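Local coordinates for protein probable manganase-dependent inorganic pyrophosphatase (Clostridium perfringens, PDB 3L2B) that probably hydrolyses inorganic pyrophosphate under the control of a regulatory region, the part crystallised here, that binds the activator diadenosine tetraphosphate through CBS domains, at residues P42-N47 with N227-S232; N195-S200 with S213-S218; Y220-E225 with G231-F236. All blocks are in the same frame, centred on the assembly; numbering follows the deposited sequence.

Contact 1: P42-N47 with N227-S232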
# COMPACT_ATOMS: atom_id res chain seq x y z
N PRO A 42 2.17 -7.61 18.24
CA PRO A 42 2.52 -6.55 19.19
C PRO A 42 3.89 -5.91 18.94
O PRO A 42 4.82 -6.52 18.43
CB PRO A 42 2.47 -7.27 20.54
CG PRO A 42 2.74 -8.72 20.19
CD PRO A 42 2.16 -8.95 18.84
N VAL A 43 3.96 -4.64 19.27
CA VAL A 43 5.19 -3.88 19.18
C VAL A 43 5.63 -3.52 20.60
O VAL A 43 4.82 -3.05 21.41
CB VAL A 43 5.00 -2.60 18.37
CG1 VAL A 43 6.32 -1.87 18.20
CG2 VAL A 43 4.31 -2.90 17.01
N ALA A 44 6.90 -3.77 20.90
CA ALA A 44 7.45 -3.58 22.27
C ALA A 44 8.82 -2.95 22.27
O ALA A 44 9.61 -3.16 21.36
CB ALA A 44 7.52 -4.92 23.00
N ASP A 45 9.10 -2.19 23.33
CA ASP A 45 10.40 -1.54 23.50
C ASP A 45 11.48 -2.52 23.93
O ASP A 45 11.28 -3.72 24.00
CB ASP A 45 10.33 -0.33 24.46
CG ASP A 45 10.12 -0.70 25.92
OD1 ASP A 45 10.34 -1.86 26.34
OD2 ASP A 45 9.71 0.20 26.66
N GLY A 46 12.65 -1.97 24.22
CA GLY A 46 13.82 -2.78 24.51
C GLY A 46 13.69 -3.59 25.77
O GLY A 46 14.35 -4.61 25.92
N ASN A 47 12.86 -3.12 26.70
CA ASN A 47 12.60 -3.83 27.96
C ASN A 47 11.38 -4.72 27.83
O ASN A 47 10.86 -5.28 28.82
CB ASN A 47 12.43 -2.84 29.11
CG ASN A 47 13.68 -2.04 29.35
OD1 ASN A 47 14.79 -2.57 29.28
ND2 ASN A 47 13.52 -0.74 29.58
N ASN A 227 4.50 -5.69 33.41
CA ASN A 227 4.25 -5.01 32.11
C ASN A 227 5.05 -5.44 30.90
O ASN A 227 5.04 -4.74 29.89
CB ASN A 227 4.32 -3.49 32.26
CG ASN A 227 3.10 -2.93 32.96
OD1 ASN A 227 2.66 -3.47 33.98
ND2 ASN A 227 2.54 -1.85 32.41
N LYS A 228 5.74 -6.57 30.97
CA LYS A 228 6.37 -7.14 29.77
C LYS A 228 5.29 -7.82 28.91
O LYS A 228 4.34 -8.40 29.43
CB LYS A 228 7.46 -8.19 30.09
CG LYS A 228 8.46 -7.87 31.22
CD LYS A 228 8.96 -9.20 31.89
CE LYS A 228 9.09 -9.11 33.43
NZ LYS A 228 8.81 -10.41 34.11
N VAL A 229 5.45 -7.75 27.60
CA VAL A 229 4.53 -8.42 26.68
C VAL A 229 4.80 -9.89 26.75
O VAL A 229 5.90 -10.34 26.45
CB VAL A 229 4.71 -7.95 25.22
CG1 VAL A 229 3.93 -8.84 24.27
CG2 VAL A 229 4.27 -6.51 25.07
N VAL A 230 3.78 -10.65 27.14
CA VAL A 230 3.92 -12.07 27.39
C VAL A 230 3.25 -12.91 26.32
O VAL A 230 3.31 -14.14 26.36
CB VAL A 230 3.37 -12.45 28.78
CG1 VAL A 230 2.68 -13.79 28.74
CG2 VAL A 230 4.52 -12.45 29.80
N GLY A 231 2.61 -12.24 25.37
CA GLY A 231 1.90 -12.91 24.28
C GLY A 231 0.57 -12.29 23.86
O GLY A 231 0.34 -11.09 23.94
N SER A 232 -0.32 -13.16 23.43
CA SER A 232 -1.61 -12.74 22.90
C SER A 232 -2.65 -13.81 23.19
O SER A 232 -2.35 -15.02 23.17
CB SER A 232 -1.48 -12.48 21.41
OG SER A 232 -2.74 -12.36 20.79

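Contact 2: N195-S200 with S213-S218. With B4P (bis(adenosine)-5'-tetraphosphate), chain C.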
# COMPACT_ATOMS: atom_id res chain seq x y z
N ASN A 195 -5.67 3.76 22.64
CA ASN A 195 -6.85 2.90 22.78
C ASN A 195 -6.58 1.44 22.34
O ASN A 195 -7.48 0.71 21.92
CB ASN A 195 -8.04 3.51 22.01
CG ASN A 195 -8.09 5.05 22.13
OD1 ASN A 195 -7.86 5.77 21.15
ND2 ASN A 195 -8.35 5.56 23.33
N LEU A 196 -5.32 1.05 22.42
CA LEU A 196 -4.96 -0.36 22.31
C LEU A 196 -5.51 -1.00 23.56
O LEU A 196 -5.36 -0.47 24.65
CB LEU A 196 -3.44 -0.55 22.22
CG LEU A 196 -2.92 -1.98 22.11
CD1 LEU A 196 -3.63 -2.81 21.03
CD2 LEU A 196 -1.44 -1.96 21.84
N VAL A 197 -6.21 -2.10 23.38
CA VAL A 197 -6.78 -2.81 24.52
C VAL A 197 -5.96 -4.07 24.77
O VAL A 197 -5.89 -4.96 23.94
CB VAL A 197 -8.26 -3.16 24.28
CG1 VAL A 197 -8.84 -3.87 25.48
CG2 VAL A 197 -9.06 -1.88 23.94
N ALA A 198 -5.31 -4.08 25.94
CA ALA A 198 -4.48 -5.19 26.38
C ALA A 198 -5.07 -5.77 27.63
O ALA A 198 -5.83 -5.11 28.32
CB ALA A 198 -3.09 -4.70 26.67
N VAL A 199 -4.68 -6.99 27.94
CA VAL A 199 -5.05 -7.62 29.19
C VAL A 199 -3.79 -8.04 29.95
O VAL A 199 -2.73 -8.24 29.36
CB VAL A 199 -6.00 -8.82 28.97
CG1 VAL A 199 -7.19 -8.40 28.15
CG2 VAL A 199 -5.29 -9.95 28.29
N SER A 200 -3.91 -8.12 31.26
CA SER A 200 -2.80 -8.56 32.11
C SER A 200 -2.95 -10.02 32.53
O SER A 200 -4.04 -10.49 32.78
CB SER A 200 -2.66 -7.68 33.37
OG SER A 200 -2.32 -6.35 33.04
N SER A 213 -16.37 -8.12 25.34
CA SER A 213 -17.72 -7.86 24.80
C SER A 213 -17.92 -6.38 24.49
O SER A 213 -18.65 -6.02 23.57
CB SER A 213 -18.80 -8.33 25.76
OG SER A 213 -20.07 -7.97 25.25
N GLU A 214 -17.25 -5.53 25.26
CA GLU A 214 -17.28 -4.08 25.04
C GLU A 214 -16.57 -3.64 23.75
O GLU A 214 -16.88 -2.57 23.21
CB GLU A 214 -16.67 -3.32 26.23
CG GLU A 214 -17.49 -3.45 27.54
CD GLU A 214 -16.89 -2.66 28.72
OE1 GLU A 214 -17.20 -2.99 29.89
OE2 GLU A 214 -16.11 -1.70 28.47
N THR A 215 -15.64 -4.46 23.26
CA THR A 215 -14.74 -4.07 22.16
C THR A 215 -14.67 -5.01 20.94
O THR A 215 -14.21 -4.62 19.87
CB THR A 215 -13.29 -3.87 22.69
OG1 THR A 215 -12.80 -5.09 23.26
CG2 THR A 215 -13.24 -2.76 23.76
N ARG A 216 -15.09 -6.26 21.10
CA ARG A 216 -15.16 -7.22 19.98
C ARG A 216 -13.95 -7.33 19.01
O ARG A 216 -14.11 -7.68 17.85
CB ARG A 216 -16.44 -6.98 19.15
CG ARG A 216 -17.74 -7.44 19.83
CD ARG A 216 -18.94 -7.21 18.89
NE ARG A 216 -20.22 -7.63 19.48
CZ ARG A 216 -21.39 -7.59 18.84
NH1 ARG A 216 -21.46 -7.16 17.58
NH2 ARG A 216 -22.50 -7.98 19.46
N TYR A 217 -12.74 -7.04 19.50
CA TYR A 217 -11.52 -7.41 18.73
C TYR A 217 -11.36 -8.90 18.84
O TYR A 217 -11.81 -9.52 19.80
CB TYR A 217 -10.25 -6.72 19.24
CG TYR A 217 -10.33 -5.22 19.17
CD1 TYR A 217 -10.50 -4.55 17.96
CD2 TYR A 217 -10.23 -4.46 20.33
CE1 TYR A 217 -10.57 -3.15 17.91
CE2 TYR A 217 -10.30 -3.08 20.29
CZ TYR A 217 -10.49 -2.43 19.08
OH TYR A 217 -10.54 -1.05 19.07
N SER A 218 -10.68 -9.49 17.86
CA SER A 218 -10.52 -10.93 17.84
C SER A 218 -9.32 -11.43 18.68
O SER A 218 -9.31 -12.56 19.15
CB SER A 218 -10.45 -11.42 16.40
OG SER A 218 -9.17 -11.22 15.87
PA B4P C . -10.36 -7.05 14.67
O1A B4P C . -11.75 -6.63 14.85
O2A B4P C . -9.75 -7.87 15.89
O3A B4P C . -10.33 -7.79 13.27
PB B4P C . -9.25 -8.83 12.71
O1B B4P C . -9.34 -10.12 13.41
O2B B4P C . -7.80 -8.18 12.71
O3B B4P C . -9.79 -8.93 11.20
PG B4P C . -10.91 -9.98 10.75
O1G B4P C . -11.97 -10.00 11.78
O2G B4P C . -11.40 -9.74 9.26
O3G B4P C . -10.11 -11.36 10.68
PD B4P C . -10.83 -12.68 10.08
O1D B4P C . -10.25 -13.88 10.69
O2D B4P C . -12.42 -12.56 10.26
O5E B4P C . -9.49 -5.72 14.54
C5E B4P C . -9.57 -4.92 13.37
C4E B4P C . -8.45 -3.89 13.44
O4E B4P C . -8.52 -3.20 14.69
C3E B4P C . -7.10 -4.55 13.42
O3E B4P C . -6.57 -4.50 12.12
C2E B4P C . -6.26 -3.80 14.42
O2E B4P C . -5.56 -2.74 13.78
C1E B4P C . -7.25 -3.20 15.38
N9A B4P C . -7.19 -4.00 16.63
C8A B4P C . -7.20 -5.36 16.72
N7A B4P C . -7.11 -5.77 18.02
C5A B4P C . -7.04 -4.68 18.79
C6A B4P C . -6.93 -4.39 20.22
N6A B4P C . -6.89 -5.38 21.12
N1A B4P C . -6.86 -3.10 20.62
C2A B4P C . -6.91 -2.10 19.73
N3A B4P C . -7.00 -2.29 18.41
C4A B4P C . -7.07 -3.52 17.87
O5F B4P C . -10.43 -12.56 8.55
C5F B4P C . -9.06 -12.56 8.19
C4F B4P C . -8.97 -12.41 6.70
O4F B4P C . -9.52 -13.58 6.08
C3F B4P C . -9.77 -11.22 6.22
O3F B4P C . -8.92 -10.10 5.99
C2F B4P C . -10.42 -11.71 4.93
O2F B4P C . -9.53 -11.37 3.89
C1F B4P C . -10.50 -13.23 5.10
N9B B4P C . -11.89 -13.54 5.49
C8B B4P C . -12.68 -12.88 6.36
N7B B4P C . -13.91 -13.44 6.41
C5B B4P C . -13.93 -14.48 5.57
C6B B4P C . -14.92 -15.49 5.16
N6B B4P C . -16.16 -15.51 5.68
N1B B4P C . -14.54 -16.40 4.25
C2B B4P C . -13.31 -16.41 3.72
N3B B4P C . -12.36 -15.51 4.04
C4B B4P C . -12.61 -14.54 4.95

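Contact 3: Y220-E225 with G231-F236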
# COMPACT_ATOMS: atom_id res chain seq x y z
N TYR A 220 -6.15 -10.08 21.77
CA TYR A 220 -5.70 -9.09 22.75
C TYR A 220 -4.28 -9.36 23.28
O TYR A 220 -3.96 -10.46 23.73
CB TYR A 220 -6.70 -9.03 23.92
CG TYR A 220 -8.10 -8.61 23.51
CD1 TYR A 220 -8.54 -7.31 23.72
CD2 TYR A 220 -8.98 -9.52 22.94
CE1 TYR A 220 -9.82 -6.94 23.36
CE2 TYR A 220 -10.25 -9.15 22.56
CZ TYR A 220 -10.68 -7.86 22.78
OH TYR A 220 -11.95 -7.50 22.39
N PRO A 221 -3.41 -8.35 23.23
CA PRO A 221 -2.09 -8.65 23.78
C PRO A 221 -2.12 -8.82 25.28
O PRO A 221 -2.90 -8.19 25.97
CB PRO A 221 -1.25 -7.45 23.35
CG PRO A 221 -2.25 -6.39 22.87
CD PRO A 221 -3.43 -7.13 22.41
N VAL A 222 -1.32 -9.75 25.75
CA VAL A 222 -1.24 -10.08 27.17
C VAL A 222 0.08 -9.59 27.70
O VAL A 222 1.14 -9.89 27.15
CB VAL A 222 -1.31 -11.60 27.39
CG1 VAL A 222 -1.06 -11.92 28.84
CG2 VAL A 222 -2.68 -12.14 26.87
N ILE A 223 -0.02 -8.79 28.76
CA ILE A 223 1.15 -8.26 29.45
C ILE A 223 1.19 -8.87 30.87
O ILE A 223 0.16 -9.18 31.45
CB ILE A 223 1.17 -6.69 29.52
CG1 ILE A 223 0.00 -6.14 30.34
CG2 ILE A 223 1.17 -6.07 28.11
CD1 ILE A 223 -0.03 -4.58 30.40
N ASP A 224 2.39 -9.06 31.41
CA ASP A 224 2.49 -9.63 32.75
C ASP A 224 2.38 -8.57 33.85
O ASP A 224 2.07 -7.39 33.58
CB ASP A 224 3.76 -10.51 32.91
CG ASP A 224 5.04 -9.71 32.95
OD1 ASP A 224 4.99 -8.48 33.19
OD2 ASP A 224 6.10 -10.31 32.68
N GLU A 225 2.62 -9.02 35.08
CA GLU A 225 2.44 -8.21 36.29
C GLU A 225 3.55 -7.17 36.46
O GLU A 225 3.54 -6.37 37.40
CB GLU A 225 2.35 -9.09 37.54
CG GLU A 225 3.68 -9.75 38.00
CD GLU A 225 4.05 -11.03 37.22
OE1 GLU A 225 3.16 -11.64 36.56
OE2 GLU A 225 5.25 -11.41 37.26
N GLY A 231 2.61 -12.24 25.37
CA GLY A 231 1.90 -12.91 24.28
C GLY A 231 0.57 -12.29 23.86
O GLY A 231 0.34 -11.09 23.94
N SER A 232 -0.32 -13.16 23.43
CA SER A 232 -1.61 -12.74 22.90
C SER A 232 -2.65 -13.81 23.19
O SER A 232 -2.35 -15.02 23.17
CB SER A 232 -1.48 -12.48 21.41
OG SER A 232 -2.74 -12.36 20.79
N ILE A 233 -3.84 -13.36 23.51
CA ILE A 233 -4.96 -14.27 23.76
C ILE A 233 -6.10 -13.98 22.76
O ILE A 233 -6.36 -12.84 22.41
CB ILE A 233 -5.46 -14.19 25.24
CG1 ILE A 233 -6.51 -15.25 25.50
CG2 ILE A 233 -6.04 -12.84 25.59
CD1 ILE A 233 -6.62 -15.67 26.98
N ALA A 234 -6.75 -15.05 22.30
CA ALA A 234 -7.92 -14.94 21.41
C ALA A 234 -9.21 -14.66 22.18
O ALA A 234 -9.38 -15.07 23.33
CB ALA A 234 -8.08 -16.20 20.55
N ARG A 235 -10.10 -13.93 21.52
CA ARG A 235 -11.45 -13.65 22.05
C ARG A 235 -12.14 -14.98 22.24
O ARG A 235 -12.13 -15.82 21.36
CB ARG A 235 -12.24 -12.76 21.08
CG ARG A 235 -13.64 -12.35 21.53
CD ARG A 235 -14.12 -11.07 20.80
NE ARG A 235 -15.53 -11.12 20.43
CZ ARG A 235 -16.55 -10.88 21.26
NH1 ARG A 235 -16.33 -10.56 22.53
NH2 ARG A 235 -17.79 -10.97 20.81
N PHE A 236 -12.71 -15.19 23.42
CA PHE A 236 -13.24 -16.53 23.75
C PHE A 236 -14.45 -16.89 22.90
O PHE A 236 -14.75 -18.07 22.75
CB PHE A 236 -13.62 -16.66 25.22
CG PHE A 236 -12.56 -16.15 26.15
CD1 PHE A 236 -11.24 -16.53 25.98
CD2 PHE A 236 -12.89 -15.28 27.17
CE1 PHE A 236 -10.27 -16.05 26.82
CE2 PHE A 236 -11.92 -14.79 28.02
CZ PHE A 236 -10.61 -15.17 27.84

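Contact 1: P42-N47 with N227-S232
V229 presents its two methyl branches to two different residues of strand 40-44, P42 and A44, and this divided approach carries most of the contact. Its CG1 is anti to the backbone N (chi1 169°) and points at the CB-CG edge of the proline ring, 4.3 Å from CG of P42. The other branch, CG2, lies anti to the carbonyl carbon and meets CB of A44 end on, the two methyls standing 4.2 Å apart. P42 and A44 are alternate residues of one strand, and both direct their side chains at V229, whereas V43 between them turns its side chain the other way, onto M191. The packing is apolar and light, with no carbons of these side chains closer than the methyls of A44 and V229.

Beyond A44 the two segments meet more loosely. The carbonyl O of N47 approaches the aliphatic CG of K228 at 4.3 Å, and both side chains then lead away from the contact. The ammonium group of K228 forms a salt bridge with D224. The turn after strand 40-44 is organised by D45, whose OD1 accepts a weak hydrogen bond from N47 N at 2.8 Å, as in an Asx turn, and a second one from H49 N.

The contact joins the two CBS domains, as expected where a CBS pair forms a Bateman module. L50, on the partner strand 50-55, touches both P42 and V229 and so extends the apolar patch, and I17 lies against P42 and S232. V229 is also tied to N48 through its backbone. Strand 40-44 sits beside 50-55 in the antiparallel sheet of the first CBS domain, facing 229-234, an outer strand of the sheet of the second, which pairs in turn with strand 219-223.

Contact 2: N195-S200 with S213-S218
V197 and Y217 meet through apolar atoms: CG2 of V197 touches CE2 at the edge of the tyrosine ring, 4.0 Å away, with the two side chains at about a right angle. The same methyl lies 4.3 Å from CG2 of T215, near the end of helix 205-215.

One face of the Y217 ring is laid against the adenine of the bound diadenosine tetraphosphate, with CD2 of Y217 3.3 Å from C6A, while the carbonyl O of T215 lies over the centre of the opposite face. L196 CD1 comes to 3.3 Å from N1A on the other side of the base, which is held between leucine and tyrosine.

The adenine is recognised by backbone. V197 N donates a hydrogen bond to N1A at 3.0 Å, almost straight (174°), and V197 O accepts from the exocyclic N6A. S218 uses both its N and its OG, the latter 2.7 Å from O1B, to hold two successive phosphates. S218 N and K39 of the second subunit also bond the ligand.

Strand 199-200, helix 205-215 and strand 219-223 form a beta-alpha-beta unit, and the cleft at its end is the nucleotide site characteristic of CBS domains.

Contact 3: Y220-E225 with G231-F236
Y220 and V222 pair with I233 and G231 in the antiparallel beta hairpin of strands 219-223 and 229-234, part of the second CBS domain. The short strand axes run at 133° to each other, a marked twist for neighbouring strands.

The tight part is the ladder and the side chains of Y220, V222 and I233. Y220 and I233 form a hydrogen-bonded pair in both directions: Y220 N reaches I233 O at 2.8 Å, and I233 N returns to Y220 O at 2.9 Å. Between this pair and V222-G231, P221 faces S232 in a non-hydrogen-bonded pair, and the CA of S232 makes a CA-H...O contact of 3.4 Å with Y220 O. On the face shared by Y220, V222 and I233, V222 CG2 packs on I233 CG2 at 3.7 Å. The isoleucine methyl reaches it by standing between its own backbone N and carbonyl carbon. V199 of the adjacent strand touches both residues and continues this buried layer. The buried ring of Y220 touches the bound diadenosine tetraphosphate and M212 of helix 205-215, and its OH is hydrogen-bonded to T215.

The ends are looser. Next to I233, A234 turns away and R235 merely brings its CB to 4.4 Å from CE2, at the edge of the Y220 ring. R235 and F236 are exposed, though both touch M212. At the other end, E225 is exposed.

A classic beta bulge places V230 and G231 together opposite V222, and G231 has backbone angles suited to glycine. Here G231 N gives V222 O only a weak bond, whereas V222 N points almost straight at G231 O (178°) across 2.8 Å, approaching from above the carbonyl plane.

The three contacts lie on the same side of the chain's centre. Contacts 2 and 3 follow one another within the second CBS domain, their centres 9 Å apart, and share its sheet: strands 199-200 and 219-223 are neighbours, with V199 O 2.8 Å from I223 N. Contact 1 encloses contact 2 along the chain and ends on the same strand as contact 3, linking the first CBS domain to strand 229-234. It shares G231 and S232 with contact 3, 11 Å away between centres, but does not touch contact 2, whose centre is 16 Å distant. The nucleotide site, the hairpin and the interdomain packing thus adjoin in one sheet.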